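Local coordinates for phosphatidylinositol phosphate phosphatase (Schizosaccharomyces pombe, PDB 1I9Z), which removes the 5-phosphate from soluble and lipid inositol phosphates such as Ins(1,4,5)P3 through its magnesium-dependent inositol polyphosphate 5-phosphatase domain, at residues Asn209-Leu214 / Val278-Asp283. Numbering follows the deposited sequence.
With 2IP (D-myo-inositol-1,4-bisphosphate), chain C.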
# COMPACT_ATOMS: atom_id res chain seq x y z
N ASN A 209 -6.63 7.73 -10.24
CA ASN A 209 -7.21 8.49 -11.34
C ASN A 209 -7.27 9.99 -11.22
O ASN A 209 -7.85 10.63 -12.08
CB ASN A 209 -8.62 7.95 -11.73
CG ASN A 209 -8.63 7.18 -13.11
OD1 ASN A 209 -7.99 7.60 -14.06
ND2 ASN A 209 -9.33 6.02 -13.16
N TYR A 210 -6.64 10.54 -10.19
CA TYR A 210 -6.61 11.99 -10.04
C TYR A 210 -5.73 12.57 -11.12
O TYR A 210 -4.67 11.97 -11.50
CB TYR A 210 -6.12 12.39 -8.68
CG TYR A 210 -7.17 12.15 -7.58
CD1 TYR A 210 -7.20 10.95 -6.86
CD2 TYR A 210 -8.10 13.15 -7.25
CE1 TYR A 210 -8.11 10.74 -5.82
CE2 TYR A 210 -9.03 12.93 -6.23
CZ TYR A 210 -9.01 11.71 -5.52
OH TYR A 210 -9.90 11.52 -4.51
N ARG A 211 -6.11 13.76 -11.59
CA ARG A 211 -5.47 14.37 -12.79
C ARG A 211 -4.78 15.72 -12.53
O ARG A 211 -4.83 16.27 -11.40
CB ARG A 211 -6.54 14.58 -13.88
CG ARG A 211 -7.40 13.32 -14.22
CD ARG A 211 -6.53 12.13 -14.67
NE ARG A 211 -7.36 10.94 -14.86
CZ ARG A 211 -7.97 10.64 -16.01
NH1 ARG A 211 -7.84 11.45 -17.07
NH2 ARG A 211 -8.78 9.56 -16.08
N ILE A 212 -4.03 16.18 -13.55
CA ILE A 212 -3.38 17.52 -13.43
C ILE A 212 -4.38 18.45 -14.13
O ILE A 212 -4.70 18.27 -15.33
CB ILE A 212 -2.03 17.52 -14.16
CG1 ILE A 212 -1.06 16.57 -13.42
CG2 ILE A 212 -1.45 18.95 -14.22
CD1 ILE A 212 0.19 16.36 -14.26
N SER A 213 -4.85 19.50 -13.42
CA SER A 213 -5.87 20.35 -14.00
C SER A 213 -5.36 21.45 -14.95
O SER A 213 -5.65 22.65 -14.74
CB SER A 213 -6.72 20.99 -12.84
OG SER A 213 -7.01 19.98 -11.87
N LEU A 214 -4.60 21.04 -15.98
CA LEU A 214 -4.14 21.96 -17.03
C LEU A 214 -4.44 21.24 -18.36
O LEU A 214 -4.87 20.08 -18.34
CB LEU A 214 -2.64 22.31 -16.87
CG LEU A 214 -2.22 23.04 -15.59
CD1 LEU A 214 -0.68 22.98 -15.52
CD2 LEU A 214 -2.69 24.53 -15.63
N VAL A 278 -4.95 14.35 -21.26
CA VAL A 278 -3.93 15.15 -20.59
C VAL A 278 -3.11 14.23 -19.67
O VAL A 278 -3.68 13.39 -18.92
CB VAL A 278 -4.59 16.28 -19.73
CG1 VAL A 278 -3.45 17.17 -19.04
CG2 VAL A 278 -5.53 17.17 -20.60
N PRO A 279 -1.77 14.36 -19.69
CA PRO A 279 -0.96 13.52 -18.79
C PRO A 279 -1.34 13.74 -17.33
O PRO A 279 -1.81 14.85 -16.97
CB PRO A 279 0.49 13.94 -19.02
CG PRO A 279 0.46 14.40 -20.52
CD PRO A 279 -0.94 15.11 -20.66
N ALA A 280 -1.11 12.71 -16.51
CA ALA A 280 -1.44 12.82 -15.08
C ALA A 280 -0.69 11.81 -14.23
O ALA A 280 -0.24 10.81 -14.73
CB ALA A 280 -2.99 12.60 -14.91
N TRP A 281 -0.55 12.12 -12.94
CA TRP A 281 -0.02 11.18 -11.97
C TRP A 281 -1.25 10.38 -11.45
O TRP A 281 -1.72 10.56 -10.30
CB TRP A 281 0.68 11.90 -10.80
CG TRP A 281 2.02 12.42 -11.21
CD1 TRP A 281 3.18 11.68 -11.48
CD2 TRP A 281 2.39 13.79 -11.31
NE1 TRP A 281 4.25 12.56 -11.70
CE2 TRP A 281 3.79 13.84 -11.60
CE3 TRP A 281 1.67 15.00 -11.16
CZ2 TRP A 281 4.48 15.07 -11.73
CZ3 TRP A 281 2.39 16.22 -11.29
CH2 TRP A 281 3.75 16.23 -11.56
N THR A 282 -1.75 9.47 -12.30
CA THR A 282 -2.93 8.66 -11.92
C THR A 282 -2.56 7.59 -10.89
O THR A 282 -3.39 7.20 -10.08
CB THR A 282 -3.52 7.90 -13.14
OG1 THR A 282 -2.48 7.30 -13.92
CG2 THR A 282 -4.28 8.82 -14.01
N ASP A 283 -1.31 7.12 -10.93
CA ASP A 283 -0.83 5.97 -10.08
C ASP A 283 -0.09 6.46 -8.86
O ASP A 283 0.90 7.15 -9.00
CB ASP A 283 0.06 5.10 -10.97
CG ASP A 283 -0.69 4.73 -12.24
OD1 ASP A 283 -1.58 3.85 -12.15
OD2 ASP A 283 -0.51 5.39 -13.32
C1 2IP C . -12.39 10.35 -19.75
C2 2IP C . -12.84 8.90 -20.09
C3 2IP C . -11.72 8.11 -20.85
C4 2IP C . -10.35 8.10 -20.12
C5 2IP C . -9.92 9.57 -19.94
C6 2IP C . -10.95 10.39 -19.11
O1 2IP C . -12.96 11.57 -20.12
O2 2IP C . -13.14 8.15 -18.95
O3 2IP C . -12.10 6.78 -21.02
O4 2IP C . -9.38 7.37 -20.93
O5 2IP C . -8.66 9.64 -19.27
O6 2IP C . -10.36 11.69 -19.11
P4 2IP C . -8.72 6.00 -20.50
O41 2IP C . -8.12 6.24 -19.06
O42 2IP C . -7.66 5.64 -21.44
O43 2IP C . -9.91 5.03 -20.55
P1 2IP C . -13.75 12.61 -19.37
O11 2IP C . -14.97 12.82 -20.29
O12 2IP C . -14.23 12.33 -17.97
O13 2IP C . -12.90 13.88 -19.48
O HOH W 1 -4.15 9.62 -8.83
O HOH W 2 -2.42 13.71 -11.53
O HOH W 3 -6.14 13.61 -17.74
O HOH W 4 -4.31 15.55 -16.37
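The backbones of N209-L214 and V278-D283 run in roughly opposite directions, 145° apart, and N209 N bonds T282 O directly at 3.3 Å. Both are loops of the DNase I-like fold. The first follows strand 201-205; the second leads into strand 283-288, which is antiparallel to it in the same sheet. Waters bridge the two chains. One takes the N-H of Y210 and donates to the carbonyls of W281 and T282. A second links Y210 O to W281 N, and another joins I212 N to P279 O.

Between the loops, A280 CB packs against R211 CD at 3.6 Å, and CG2 of T282 lies obliquely to the guanidinium. The R211 chain bends at chi2 (-57°) and brings its head back to N209. There NE bonds N209 O and NH2 bonds N209 OD1 at 2.9 Å, a side-on grip that fixes the plane of the group. N209 ND2 is held in turn by L167 O. The outer edge of the guanidinium meets the bound inositol 1,4-bisphosphate: NH1 bonds O5 at 3.0 Å and, at greater length, O6. A methionine in place of R211 would probably leave O5 and O6 of the inositol without these donors, and N209 O and OD1 without theirs.

Farther along, I212 CD1 lies 3.7 Å from W281 CE3, crossing the indole obliquely, while V219 of helix 216-224 also touches I212. V278 CG1 comes within 3.3 Å of L214 O. A water accepts from R211 NH1 and donates to V278 O at 2.7 Å.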